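Local atomic coordinates of beta-fructofuranosidase (Arthrobacter, PDB entry 3WPU), a protein that belongs to the levansucrase/invertase family of carbohydrate-active enzymes, whose members share a five-bladed beta-propeller fold. Residues F352-R357 / E368-F373; T334-R339 / R357-A362; A420-V425 / Q432-T437; A53-P58 / S389-G394; F260-G265 / E338-Y343. All blocks are in the same frame, centred on the assembly; numbering follows the deposited sequence. Where two conformers were deposited one is given.

Contact 1 (F352-R357 / E368-F373); sequences FTISHR and EGVYGF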
# COMPACT_ATOMS: atom_id res chain seq x y z
N PHE A 352 -2.45 8.04 2.52
CA PHE A 352 -2.31 6.93 3.47
C PHE A 352 -0.95 6.27 3.29
O PHE A 352 -0.48 6.05 2.19
CB PHE A 352 -3.41 5.90 3.29
CG PHE A 352 -4.78 6.37 3.67
CD1 PHE A 352 -5.10 6.61 5.01
CD2 PHE A 352 -5.74 6.62 2.70
CE1 PHE A 352 -6.36 6.99 5.38
CE2 PHE A 352 -7.01 7.03 3.07
CZ PHE A 352 -7.31 7.25 4.41
N THR A 353 -0.35 5.88 4.42
CA THR A 353 0.93 5.21 4.39
C THR A 353 0.92 4.21 5.54
O THR A 353 0.03 4.25 6.39
CB THR A 353 2.08 6.24 4.45
OG1 THR A 353 3.35 5.61 4.21
CG2 THR A 353 2.09 6.97 5.78
N ILE A 354 1.87 3.30 5.50
CA ILE A 354 2.00 2.22 6.48
C ILE A 354 3.32 2.37 7.22
O ILE A 354 4.33 2.67 6.60
CB ILE A 354 2.00 0.86 5.75
CG1 ILE A 354 0.96 0.84 4.60
CG2 ILE A 354 1.80 -0.25 6.75
CD1 ILE A 354 -0.46 1.15 5.01
N SER A 355 3.35 2.06 8.54
CA SER A 355 4.58 2.10 9.30
C SER A 355 4.61 1.01 10.35
O SER A 355 3.56 0.55 10.79
CB SER A 355 4.76 3.45 9.98
OG SER A 355 6.11 3.71 10.24
N HIS A 356 5.82 0.65 10.75
CA HIS A 356 6.05 -0.32 11.82
C HIS A 356 6.24 0.41 13.14
O HIS A 356 6.66 1.56 13.18
CB HIS A 356 7.32 -1.09 11.55
CG HIS A 356 7.24 -2.03 10.38
ND1 HIS A 356 6.36 -3.09 10.32
CD2 HIS A 356 7.96 -2.08 9.24
CE1 HIS A 356 6.56 -3.76 9.20
NE2 HIS A 356 7.51 -3.15 8.51
N ARG A 357 5.98 -0.27 14.26
CA ARG A 357 6.22 0.33 15.55
C ARG A 357 7.71 0.59 15.77
O ARG A 357 8.09 1.66 16.26
CB ARG A 357 5.69 -0.58 16.67
CG ARG A 357 5.99 -0.05 18.05
CD ARG A 357 5.14 -0.72 19.13
NE ARG A 357 5.36 -0.11 20.44
CZ ARG A 357 5.01 -0.67 21.60
NH1 ARG A 357 4.39 -1.84 21.64
NH2 ARG A 357 5.27 -0.04 22.74
N GLU A 368 1.85 -0.70 14.82
CA GLU A 368 1.95 -1.09 13.41
C GLU A 368 0.67 -0.72 12.68
O GLU A 368 -0.41 -0.87 13.25
CB GLU A 368 2.04 -2.61 13.31
CG GLU A 368 3.24 -3.23 14.00
CD GLU A 368 4.48 -3.33 13.12
OE1 GLU A 368 4.38 -3.76 11.97
OE2 GLU A 368 5.59 -3.03 13.59
N GLY A 369 0.74 -0.20 11.45
CA GLY A 369 -0.47 -0.07 10.65
C GLY A 369 -0.56 1.18 9.81
O GLY A 369 0.46 1.72 9.40
N VAL A 370 -1.79 1.59 9.57
CA VAL A 370 -2.07 2.67 8.64
C VAL A 370 -2.06 4.02 9.31
O VAL A 370 -2.82 4.27 10.25
CB VAL A 370 -3.47 2.49 7.98
CG1 VAL A 370 -3.70 3.60 6.95
CG2 VAL A 370 -3.61 1.11 7.36
N TYR A 371 -1.30 4.93 8.71
CA TYR A 371 -1.26 6.32 9.10
C TYR A 371 -1.81 7.10 7.92
O TYR A 371 -1.69 6.65 6.78
CB TYR A 371 0.17 6.72 9.49
CG TYR A 371 0.55 6.05 10.80
CD1 TYR A 371 1.00 4.75 10.81
CD2 TYR A 371 0.35 6.70 12.01
CE1 TYR A 371 1.31 4.11 12.00
CE2 TYR A 371 0.65 6.07 13.21
CZ TYR A 371 1.09 4.77 13.20
OH TYR A 371 1.38 4.17 14.43
N GLY A 372 -2.47 8.20 8.21
CA GLY A 372 -3.02 9.02 7.14
C GLY A 372 -3.06 10.48 7.44
O GLY A 372 -2.91 10.93 8.59
N PHE A 373 -3.30 11.23 6.37
CA PHE A 373 -3.09 12.67 6.32
C PHE A 373 -4.09 13.26 5.32
O PHE A 373 -4.33 12.65 4.30
CB PHE A 373 -1.65 12.99 5.88
CG PHE A 373 -0.61 12.28 6.71
CD1 PHE A 373 -0.01 12.89 7.80
CD2 PHE A 373 -0.27 10.97 6.38
CE1 PHE A 373 0.92 12.21 8.58
CE2 PHE A 373 0.65 10.29 7.15
CZ PHE A 373 1.24 10.90 8.24
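With CG of His-356 beside its backbone N (chi1 -69°) and the Glu-368 chain bent at its second torsion (chi2 -89°), imidazole and carboxylate meet just beyond the ends of two paired strands. The acid comes to the ring at its edge: His-356 ND1 donates to Glu-368 OE1 over 2.7 Å at an N-H...O angle of 171°, nearly in the ring plane and on the syn side of the oxygen. The second oxygen is engaged from above the carboxylate plane, where the backbone N of Arg-357 donates to Glu-368 OE2 at 2.9 Å. The strands are an antiparallel pair in a propeller sheet. Thr-353 and Tyr-371 exchange two backbone hydrogen bonds, as do Ser-355 and Gly-369. On one face of the sheet Phe-352 CD1 lies 3.8 Å from Val-370 CG1, and Val-370 CG2 is 3.9 Å from Ile-354 CD1; the glycine at 372 leaves CD1 room to approach its CA at 3.8 Å. On the other face, Thr-353 CG2 meets the edge of the Phe-373 ring 3.9 Å from CE2, while Thr-353 OG1 is bonded to the Glu-338 carbonyl. His-356 also stacks on Tyr-421. One N-H donor on each oxygen limits rotation of the Glu-368 carboxylate, and the bond to ND1 in turn fixes how the imidazole is turned about its CB-CG bond.

Contact 2 (T334-R339 / R357-A362); sequences TDQTER and RGTFAA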
# COMPACT_ATOMS: atom_id res chain seq x y z
N THR A 334 9.89 8.85 11.79
CA THR A 334 10.01 7.45 11.36
C THR A 334 10.96 7.30 10.15
O THR A 334 11.03 8.17 9.27
CB THR A 334 8.64 6.79 11.01
OG1 THR A 334 8.86 5.42 10.64
CG2 THR A 334 7.93 7.50 9.84
N ASP A 335 11.60 6.14 10.11
CA ASP A 335 12.44 5.69 9.01
C ASP A 335 11.63 5.38 7.75
O ASP A 335 12.14 5.52 6.63
CB ASP A 335 13.16 4.38 9.46
CG ASP A 335 14.17 3.87 8.44
OD1 ASP A 335 14.93 4.67 7.84
OD2 ASP A 335 14.19 2.62 8.25
N GLN A 336 10.40 4.94 7.95
CA GLN A 336 9.65 4.27 6.90
C GLN A 336 8.18 4.67 6.83
O GLN A 336 7.37 4.25 7.62
CB GLN A 336 9.80 2.75 7.09
CG GLN A 336 11.17 2.24 6.75
CD GLN A 336 11.18 0.73 6.62
OE1 GLN A 336 12.04 0.17 6.00
NE2 GLN A 336 10.15 0.08 7.17
N THR A 337 7.84 5.53 5.86
CA THR A 337 6.47 5.78 5.50
C THR A 337 6.25 4.95 4.24
O THR A 337 6.52 5.38 3.12
CB THR A 337 6.30 7.29 5.21
OG1 THR A 337 7.43 7.74 4.46
CG2 THR A 337 6.27 8.09 6.51
N GLU A 338 5.80 3.71 4.42
CA GLU A 338 5.74 2.74 3.34
C GLU A 338 4.44 2.78 2.55
O GLU A 338 3.42 3.27 3.05
CB GLU A 338 5.93 1.33 3.91
CG GLU A 338 7.20 1.21 4.71
CD GLU A 338 7.47 -0.21 5.13
OE1 GLU A 338 7.86 -1.02 4.26
OE2 GLU A 338 7.38 -0.47 6.34
N ARG A 339 4.47 2.22 1.35
CA ARG A 339 3.28 2.02 0.55
C ARG A 339 2.29 3.19 0.51
O ARG A 339 1.09 3.06 0.80
CB ARG A 339 2.57 0.76 1.00
CG ARG A 339 1.76 0.26 -0.12
CD ARG A 339 1.05 -1.03 0.17
NE ARG A 339 0.32 -1.32 -1.05
CZ ARG A 339 -0.22 -2.48 -1.33
NH1 ARG A 339 -0.18 -3.50 -0.44
NH2 ARG A 339 -0.84 -2.60 -2.48
N ARG A 357 5.98 -0.27 14.26
CA ARG A 357 6.22 0.33 15.55
C ARG A 357 7.71 0.59 15.77
O ARG A 357 8.09 1.66 16.26
CB ARG A 357 5.69 -0.58 16.67
CG ARG A 357 5.99 -0.05 18.05
CD ARG A 357 5.14 -0.72 19.13
NE ARG A 357 5.36 -0.11 20.44
CZ ARG A 357 5.01 -0.67 21.60
NH1 ARG A 357 4.39 -1.84 21.64
NH2 ARG A 357 5.27 -0.04 22.74
N GLY A 358 8.54 -0.40 15.43
CA GLY A 358 10.00 -0.30 15.64
C GLY A 358 10.75 0.77 14.85
O GLY A 358 11.89 1.09 15.17
N THR A 359 10.12 1.30 13.81
CA THR A 359 10.74 2.32 13.00
C THR A 359 10.51 3.73 13.54
O THR A 359 11.07 4.67 13.00
CB THR A 359 10.22 2.24 11.56
OG1 THR A 359 8.80 2.18 11.59
CG2 THR A 359 10.76 1.03 10.85
N PHE A 360 9.70 3.90 14.58
CA PHE A 360 9.58 5.20 15.22
C PHE A 360 10.88 5.64 15.89
O PHE A 360 11.58 4.84 16.50
CB PHE A 360 8.44 5.24 16.26
CG PHE A 360 7.07 5.40 15.66
CD1 PHE A 360 6.66 6.63 15.15
CD2 PHE A 360 6.16 4.34 15.62
CE1 PHE A 360 5.38 6.78 14.61
CE2 PHE A 360 4.89 4.49 15.07
CZ PHE A 360 4.51 5.73 14.56
N ALA A 361 11.17 6.93 15.77
CA ALA A 361 12.37 7.51 16.37
C ALA A 361 12.35 7.52 17.89
O ALA A 361 11.30 7.40 18.53
CB ALA A 361 12.53 8.93 15.88
N ALA A 362 13.53 7.79 18.45
CA ALA A 362 13.66 7.92 19.88
C ALA A 362 12.62 8.86 20.47
O ALA A 362 12.34 9.93 19.93
CB ALA A 362 15.07 8.37 20.25
O HOH W 1 7.72 1.29 8.70
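Thr-334 and Phe-360 are paired in a single backbone bridge, CA to CA 4.5 Å; next to it Asp-335 N donates to Thr-359 O at 3.3 Å and an N-H...O angle of 164°. The motif beside it is an ST turn: Thr-334 OG1 accepts from the backbone N of Gln-336, two residues on, at 3.1 Å in an almost straight bond. Two loops of the propeller meet here, one running from strand 321-331 to strand 340-345 and the other from strand 348-355 to strand 369-375. The side chains of Thr-334 and Thr-359 lie side by side and point the same way. Thr-334 OG1 stands anti to its own N (chi1 -179°), a setting that serves the turn and also brings the hydroxyl close to the Thr-359 carbonyl; Ser-355 OG is a further hydrogen-bonding partner. Thr-359 holds OG1 between its N and its carbonyl carbon (chi1 49°), from where it also pairs with the His-356 carbonyl. Its methyl CG2 lies 3.8 Å from Gln-336 NE2, the two side chains crossing at about a right angle. Gln-336 and Thr-359 are further joined through one water, which donates to Thr-359 OG1 at 3.2 Å and to Gln-336 O at 3.2 Å, and accepts from Gln-336 NE2 at 3.1 Å.

Contact 3 (A420-V425 / Q432-T437); sequences AYSHYV and QSFIDT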
# COMPACT_ATOMS: atom_id res chain seq x y z
N ALA A 420 -1.35 -7.70 10.92
CA ALA A 420 -1.61 -7.12 9.61
C ALA A 420 -0.49 -6.16 9.23
O ALA A 420 0.05 -5.43 10.08
CB ALA A 420 -2.95 -6.38 9.64
N TYR A 421 -0.13 -6.19 7.95
CA TYR A 421 0.80 -5.21 7.38
C TYR A 421 0.52 -5.00 5.88
O TYR A 421 -0.34 -5.68 5.29
CB TYR A 421 2.29 -5.54 7.69
CG TYR A 421 3.10 -4.27 7.70
CD1 TYR A 421 2.86 -3.29 8.65
CD2 TYR A 421 4.05 -4.02 6.71
CE1 TYR A 421 3.55 -2.10 8.64
CE2 TYR A 421 4.73 -2.81 6.67
CZ TYR A 421 4.49 -1.86 7.64
OH TYR A 421 5.17 -0.64 7.66
N SER A 422 1.21 -3.99 5.33
CA SER A 422 1.09 -3.58 3.93
C SER A 422 -0.36 -3.35 3.52
O SER A 422 -0.80 -3.70 2.41
CB SER A 422 1.80 -4.57 3.02
OG SER A 422 3.18 -4.58 3.34
N HIS A 423 -1.10 -2.68 4.40
CA HIS A 423 -2.49 -2.41 4.18
C HIS A 423 -2.65 -1.56 2.91
O HIS A 423 -1.75 -0.81 2.50
CB HIS A 423 -3.06 -1.58 5.31
CG HIS A 423 -2.93 -2.18 6.67
ND1 HIS A 423 -1.72 -2.47 7.26
CD2 HIS A 423 -3.88 -2.48 7.59
CE1 HIS A 423 -1.93 -2.93 8.48
NE2 HIS A 423 -3.23 -2.95 8.70
N TYR A 424 -3.82 -1.70 2.31
CA TYR A 424 -4.16 -0.95 1.11
C TYR A 424 -5.62 -0.57 1.20
O TYR A 424 -6.47 -1.43 1.39
CB TYR A 424 -3.87 -1.83 -0.12
CG TYR A 424 -4.24 -1.13 -1.40
CD1 TYR A 424 -3.37 -0.22 -2.00
CD2 TYR A 424 -5.47 -1.36 -1.99
CE1 TYR A 424 -3.73 0.47 -3.15
CE2 TYR A 424 -5.83 -0.68 -3.15
CZ TYR A 424 -4.97 0.20 -3.74
OH TYR A 424 -5.30 0.88 -4.91
N VAL A 425 -5.90 0.73 1.04
CA VAL A 425 -7.25 1.27 1.17
C VAL A 425 -7.93 1.27 -0.21
O VAL A 425 -7.42 1.85 -1.17
CB VAL A 425 -7.24 2.71 1.75
CG1 VAL A 425 -8.66 3.15 2.04
CG2 VAL A 425 -6.38 2.76 3.01
N GLN A 432 -7.58 -3.94 2.78
CA GLN A 432 -7.00 -5.29 2.70
C GLN A 432 -5.57 -5.24 3.21
O GLN A 432 -4.93 -4.21 3.15
CB GLN A 432 -7.04 -5.84 1.27
CG GLN A 432 -6.36 -4.99 0.19
CD GLN A 432 -4.97 -5.44 -0.18
OE1 GLN A 432 -4.32 -6.23 0.53
NE2 GLN A 432 -4.49 -4.94 -1.31
N SER A 433 -5.09 -6.35 3.78
CA SER A 433 -3.76 -6.39 4.39
C SER A 433 -3.32 -7.86 4.44
O SER A 433 -4.17 -8.71 4.27
CB SER A 433 -3.81 -5.82 5.82
OG SER A 433 -4.70 -6.54 6.66
N PHE A 434 -2.04 -8.11 4.67
CA PHE A 434 -1.56 -9.49 4.85
C PHE A 434 -1.23 -9.72 6.29
O PHE A 434 -0.82 -8.82 7.03
CB PHE A 434 -0.37 -9.81 3.93
CG PHE A 434 0.97 -9.36 4.47
CD1 PHE A 434 1.72 -10.16 5.32
CD2 PHE A 434 1.48 -8.11 4.18
CE1 PHE A 434 2.94 -9.74 5.82
CE2 PHE A 434 2.70 -7.67 4.67
CZ PHE A 434 3.43 -8.48 5.52
N ILE A 435 -1.29 -10.99 6.68
CA ILE A 435 -0.96 -11.40 8.05
C ILE A 435 0.53 -11.70 8.21
O ILE A 435 1.11 -12.47 7.43
CB ILE A 435 -1.73 -12.68 8.39
CG1 ILE A 435 -3.24 -12.44 8.36
CG2 ILE A 435 -1.31 -13.18 9.78
CD1 ILE A 435 -4.09 -13.68 8.52
N ASP A 436 1.15 -11.09 9.22
CA ASP A 436 2.56 -11.32 9.43
C ASP A 436 2.66 -12.35 10.54
O ASP A 436 3.05 -13.49 10.28
CB ASP A 436 3.32 -10.04 9.75
CG ASP A 436 4.83 -10.24 9.77
OD1 ASP A 436 5.31 -11.39 9.75
OD2 ASP A 436 5.54 -9.23 9.83
N THR A 437 2.28 -11.96 11.76
CA THR A 437 2.26 -12.91 12.89
C THR A 437 0.99 -12.75 13.72
O THR A 437 0.54 -11.64 13.93
CB THR A 437 3.46 -12.66 13.81
OG1 THR A 437 4.65 -12.84 13.06
CG2 THR A 437 3.47 -13.62 15.06
O HOH W 2 -1.53 -5.86 0.71
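Phe-434 sets its CG between the backbone N and the carbonyl carbon (chi1 83°), a rotamer that swings the ring across to Tyr-421 and Ser-422. Its CD2 comes 3.2 Å from Tyr-421 O, and CE2 reaches Tyr-421 CB at 3.7 Å. Ser-422 approaches at the ring edge, near the plane, with OG 3.4 Å from Phe-434 CE2; the hydroxyl itself is hydrogen-bonded to Asp-76. Phe-434 CE2 lies at the edge of the Tyr-421 ring, near its plane, while the far end of that ring leads away to Glu-338, to which its OH is bonded. These residues belong to a beta hairpin at the edge of a four-stranded antiparallel propeller sheet. Tyr-421 pairs with Phe-434 and Tyr-424 with Gln-432, each through two backbone hydrogen bonds, but the register slips by one residue between the pairs: a beta bulge, with the chain turning a corner at Ser-422. Beside the bulge Ser-433 places CB over one face of the His-423 ring, 3.9 Å from its centroid and 16° off the ring normal, a CH-pi contact. Gln-432 bends sharply at its second torsion (chi2 99°) and lays its amide obliquely against Tyr-424, NE2 lying 3.4 Å from CB; this NE2 is bonded to the Thr-77 carbonyl. At the other end of the amide, one water sits 2.8 Å from Gln-432 OE1 and equally close to Ser-422 O.

Contact 4 (A53-P58 / S389-G394); sequences ASVTMP and SGLALG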
# COMPACT_ATOMS: atom_id res chain seq x y z
N ALA A 53 -10.51 2.06 20.22
CA ALA A 53 -11.11 1.04 19.35
C ALA A 53 -11.39 1.60 17.96
O ALA A 53 -11.24 0.89 16.95
CB ALA A 53 -12.38 0.49 19.97
N SER A 54 -11.71 2.87 17.89
CA SER A 54 -12.08 3.48 16.61
C SER A 54 -10.92 3.59 15.60
O SER A 54 -11.16 3.81 14.42
CB SER A 54 -12.71 4.86 16.80
OG SER A 54 -11.77 5.76 17.36
N VAL A 55 -9.69 3.49 16.07
CA VAL A 55 -8.53 3.53 15.20
C VAL A 55 -7.68 2.27 15.31
O VAL A 55 -6.50 2.26 14.94
CB VAL A 55 -7.68 4.81 15.46
CG1 VAL A 55 -8.46 6.06 15.07
CG2 VAL A 55 -7.15 4.87 16.88
N THR A 56 -8.30 1.21 15.83
CA THR A 56 -7.68 -0.10 15.93
C THR A 56 -8.38 -1.12 15.01
O THR A 56 -9.61 -1.26 15.02
CB THR A 56 -7.71 -0.62 17.38
OG1 THR A 56 -6.97 0.27 18.23
CG2 THR A 56 -7.13 -2.02 17.48
N MET A 57 -7.59 -1.84 14.22
CA MET A 57 -8.12 -2.90 13.37
C MET A 57 -8.77 -4.00 14.19
O MET A 57 -8.19 -4.40 15.19
CB MET A 57 -6.98 -3.53 12.56
CG MET A 57 -7.43 -4.46 11.45
SD MET A 57 -6.00 -5.11 10.54
CE MET A 57 -6.83 -6.38 9.54
N PRO A 58 -9.95 -4.49 13.78
CA PRO A 58 -10.53 -5.68 14.41
C PRO A 58 -9.55 -6.80 14.51
O PRO A 58 -8.73 -7.00 13.61
CB PRO A 58 -11.71 -6.02 13.50
CG PRO A 58 -12.09 -4.72 12.85
CD PRO A 58 -10.83 -3.90 12.75
N SER A 389 -2.60 12.92 15.19
CA SER A 389 -1.70 11.83 15.48
C SER A 389 -1.18 11.18 14.20
O SER A 389 -0.04 10.74 14.15
CB SER A 389 -2.42 10.77 16.31
OG SER A 389 -3.44 10.10 15.58
N GLY A 390 -2.04 11.12 13.18
CA GLY A 390 -1.78 10.39 11.96
C GLY A 390 -2.34 8.99 11.96
O GLY A 390 -2.45 8.36 10.90
N LEU A 391 -2.69 8.44 13.12
CA LEU A 391 -3.14 7.06 13.13
C LEU A 391 -4.55 6.91 12.57
O LEU A 391 -5.46 7.56 13.07
CB LEU A 391 -3.12 6.49 14.54
CG LEU A 391 -3.49 5.02 14.73
CD1 LEU A 391 -2.59 4.13 13.90
CD2 LEU A 391 -3.42 4.70 16.20
N ALA A 392 -4.70 6.02 11.60
CA ALA A 392 -6.00 5.64 11.05
C ALA A 392 -6.38 4.19 11.40
O ALA A 392 -7.53 3.92 11.76
CB ALA A 392 -6.03 5.85 9.57
N LEU A 393 -5.45 3.26 11.29
CA LEU A 393 -5.80 1.86 11.53
C LEU A 393 -4.61 1.08 12.07
O LEU A 393 -3.81 0.54 11.30
CB LEU A 393 -6.33 1.21 10.24
CG LEU A 393 -6.98 -0.18 10.38
CD1 LEU A 393 -8.34 -0.03 11.00
CD2 LEU A 393 -7.11 -0.88 9.03
N GLY A 394 -4.51 1.04 13.39
CA GLY A 394 -3.43 0.36 14.08
C GLY A 394 -3.76 -1.06 14.47
O GLY A 394 -4.91 -1.39 14.80
O HOH W 3 -10.19 4.56 11.83
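Val-55 and Leu-391 meet at an oblique angle, methyl against methyl, with Val-55 CG2 3.8 Å from Leu-391 CD2. Their segments are joined by a single backbone bridge, Thr-56 to Gly-394, which ties the 53-58 loop to the end of strand 391-394 in a propeller sheet. This strand carries a classic beta bulge at Ala-392 and Leu-393, both of which face Val-370 on the neighbouring strand. Two backbone bonds make the bridge: Gly-394 N donates to Val-55 O at 2.8 Å with an N-H...O angle of 179°, and Met-57 N donates to Gly-394 O at 2.8 Å. The two leucines make distinct contacts. Leu-391 points toward the 53-58 segment and meets Val-55, whereas Leu-393, its CG anti to the backbone N (chi1 -169°), lays CD1 against the Met-57 backbone, 3.7 Å from CA, and sets CG 4.0 Å from Met-57 CB. Met-57 then runs out extended to Ala-420. Thr-56 presents its methyl, CG2 being 3.5 Å from Gly-394 O, and keeps OG1 for the Pro-52 carbonyl and Asn-49. Strands 454-458 and 467-469 touch Leu-393 as well, with Val-454 and Val-469, and helix 30-38 touches Leu-391 through Leu-36. Before the bridge a water spans the two backbones, donating to Ser-54 O at 2.9 Å and to Ala-392 O at 2.7 Å.

Contact 5 (F260-G265 / E338-Y343); sequences FMVFEG and ERPQIY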
# COMPACT_ATOMS: atom_id res chain seq x y z
N PHE A 260 0.27 11.25 -11.98
CA PHE A 260 1.23 11.39 -10.90
C PHE A 260 1.49 10.04 -10.28
O PHE A 260 0.79 9.08 -10.56
CB PHE A 260 0.74 12.35 -9.83
CG PHE A 260 0.66 13.77 -10.31
CD1 PHE A 260 1.77 14.58 -10.22
CD2 PHE A 260 -0.51 14.26 -10.83
CE1 PHE A 260 1.72 15.90 -10.69
CE2 PHE A 260 -0.57 15.57 -11.30
CZ PHE A 260 0.54 16.37 -11.21
N MET A 261 2.53 10.01 -9.46
CA MET A 261 2.92 8.82 -8.71
C MET A 261 3.41 9.25 -7.34
O MET A 261 4.16 10.21 -7.23
CB MET A 261 4.05 8.11 -9.46
CG MET A 261 4.71 6.91 -8.75
SD MET A 261 6.30 6.50 -9.50
CE MET A 261 5.83 6.00 -11.16
N VAL A 262 3.04 8.49 -6.31
CA VAL A 262 3.69 8.59 -5.03
C VAL A 262 4.45 7.30 -4.76
O VAL A 262 4.18 6.25 -5.36
CB VAL A 262 2.73 8.94 -3.85
CG1 VAL A 262 2.19 10.36 -4.02
CG2 VAL A 262 1.59 7.97 -3.72
N PHE A 263 5.44 7.45 -3.90
CA PHE A 263 6.31 6.34 -3.56
C PHE A 263 7.01 6.67 -2.24
O PHE A 263 7.00 7.80 -1.79
CB PHE A 263 7.36 6.11 -4.67
CG PHE A 263 8.12 7.34 -5.04
CD1 PHE A 263 9.29 7.68 -4.39
CD2 PHE A 263 7.64 8.18 -6.02
CE1 PHE A 263 9.97 8.83 -4.68
CE2 PHE A 263 8.32 9.35 -6.32
CZ PHE A 263 9.48 9.67 -5.66
N GLU A 264 7.53 5.64 -1.58
CA GLU A 264 8.36 5.82 -0.41
C GLU A 264 9.79 6.21 -0.76
O GLU A 264 10.43 5.58 -1.60
CB GLU A 264 8.42 4.51 0.42
CG GLU A 264 9.34 4.65 1.62
CD GLU A 264 9.47 3.38 2.44
OE1 GLU A 264 8.97 2.34 2.00
OE2 GLU A 264 10.10 3.46 3.52
N GLY A 265 10.30 7.22 -0.07
CA GLY A 265 11.72 7.57 -0.09
C GLY A 265 12.25 7.84 1.31
O GLY A 265 11.56 7.57 2.32
N GLU A 338 5.80 3.71 4.42
CA GLU A 338 5.74 2.74 3.34
C GLU A 338 4.44 2.78 2.55
O GLU A 338 3.42 3.27 3.05
CB GLU A 338 5.93 1.33 3.91
CG GLU A 338 7.20 1.21 4.71
CD GLU A 338 7.47 -0.21 5.13
OE1 GLU A 338 7.86 -1.02 4.26
OE2 GLU A 338 7.38 -0.47 6.34
N ARG A 339 4.47 2.22 1.35
CA ARG A 339 3.28 2.02 0.55
C ARG A 339 2.29 3.19 0.51
O ARG A 339 1.09 3.06 0.80
CB ARG A 339 2.57 0.76 1.00
CG ARG A 339 1.76 0.26 -0.12
CD ARG A 339 1.05 -1.03 0.17
NE ARG A 339 0.32 -1.32 -1.05
CZ ARG A 339 -0.22 -2.48 -1.33
NH1 ARG A 339 -0.18 -3.50 -0.44
NH2 ARG A 339 -0.84 -2.60 -2.48
N PRO A 340 2.79 4.36 0.13
CA PRO A 340 1.90 5.51 0.09
C PRO A 340 0.86 5.38 -1.04
O PRO A 340 1.14 4.84 -2.11
CB PRO A 340 2.85 6.67 -0.18
CG PRO A 340 3.97 6.06 -0.94
CD PRO A 340 4.16 4.69 -0.29
N GLN A 341 -0.33 5.88 -0.76
CA GLN A 341 -1.36 6.05 -1.80
C GLN A 341 -2.12 7.32 -1.52
O GLN A 341 -2.19 7.77 -0.39
CB GLN A 341 -2.34 4.88 -1.85
CG GLN A 341 -3.05 4.65 -0.52
CD GLN A 341 -3.97 3.44 -0.50
OE1 GLN A 341 -3.74 2.51 0.30
NE2 GLN A 341 -5.01 3.45 -1.34
N ILE A 342 -2.68 7.89 -2.58
CA ILE A 342 -3.55 9.04 -2.51
C ILE A 342 -4.97 8.58 -2.85
O ILE A 342 -5.20 7.94 -3.88
CB ILE A 342 -3.12 10.13 -3.49
CG1 ILE A 342 -1.69 10.63 -3.17
CG2 ILE A 342 -4.11 11.28 -3.44
CD1 ILE A 342 -1.57 11.45 -1.93
N TYR A 343 -5.88 8.91 -1.95
CA TYR A 343 -7.27 8.50 -1.97
C TYR A 343 -8.11 9.75 -1.92
O TYR A 343 -7.95 10.57 -1.02
CB TYR A 343 -7.51 7.63 -0.73
CG TYR A 343 -8.86 7.01 -0.56
CD1 TYR A 343 -9.09 5.68 -0.91
CD2 TYR A 343 -9.91 7.73 0.04
CE1 TYR A 343 -10.33 5.10 -0.73
CE2 TYR A 343 -11.15 7.14 0.23
CZ TYR A 343 -11.35 5.81 -0.14
OH TYR A 343 -12.57 5.19 0.06
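Val-262 is the first residue of strand 260-265 to meet segment 338-343, and it does so with both methyls. This is packing between two different sheets of the beta-propeller: the axes of strands 260-265 and 340-343 come within 6.1 Å, with 145° between their N-to-C directions, and the union rests on side chains instead of strand pairing. Val-262 points at the other strand; CG2 lies 3.5 Å from Pro-340 O, and CG1 is 4.0 Å from Ile-342 CG1, the two side chains crossing at about a right angle. Phe-263, next in line, turns its ring away to Tyr-233 and Phe-244 and offers its backbone, against which the Pro-340 ring presses with CG 3.4 Å from Phe-263 C. Leu-351 and Val-308 also touch this proline. Glu-264, extended at both chi1 (177°) and chi2, runs alongside Glu-338 in the same direction, their carboxylate planes 47° apart. Both acids are near Arg-245, which forms a salt bridge with Glu-338 OE1 but only a long, weak ion pair with Glu-264, Glu-338 OE2 being taken by Tyr-421. Glu-264 OE1 meets the aliphatic part of its neighbour, 3.4 Å from Glu-338 CG, and remains 4.2 Å from Glu-338 OE1.

How the contacts relate
Contact 1 touches all four others; its centre is 9 Å from those of contacts 2 and 4. It shares Arg-357 with contact 2, while Gly-372 N lies 2.7 Å from Gly-390 O of contact 4. Glu-338 and Arg-339 belong to both contact 2 and contact 5; Tyr-421 of contact 3 reaches Glu-338, with 2.6 Å between OH and OE2. Contact 3 also reaches contact 4, where Ala-420 CB is 3.4 Å from Met-57 SD. Contacts 4 and 5 lie farthest apart, centres 20 Å, without touching. The side chains of His-356, Ser-422 and Glu-338 come within about 6 Å of bound glycerol, which probably comes from the crystallisation liquor but may mark a pocket bordered by contacts 1, 2, 3 and 5.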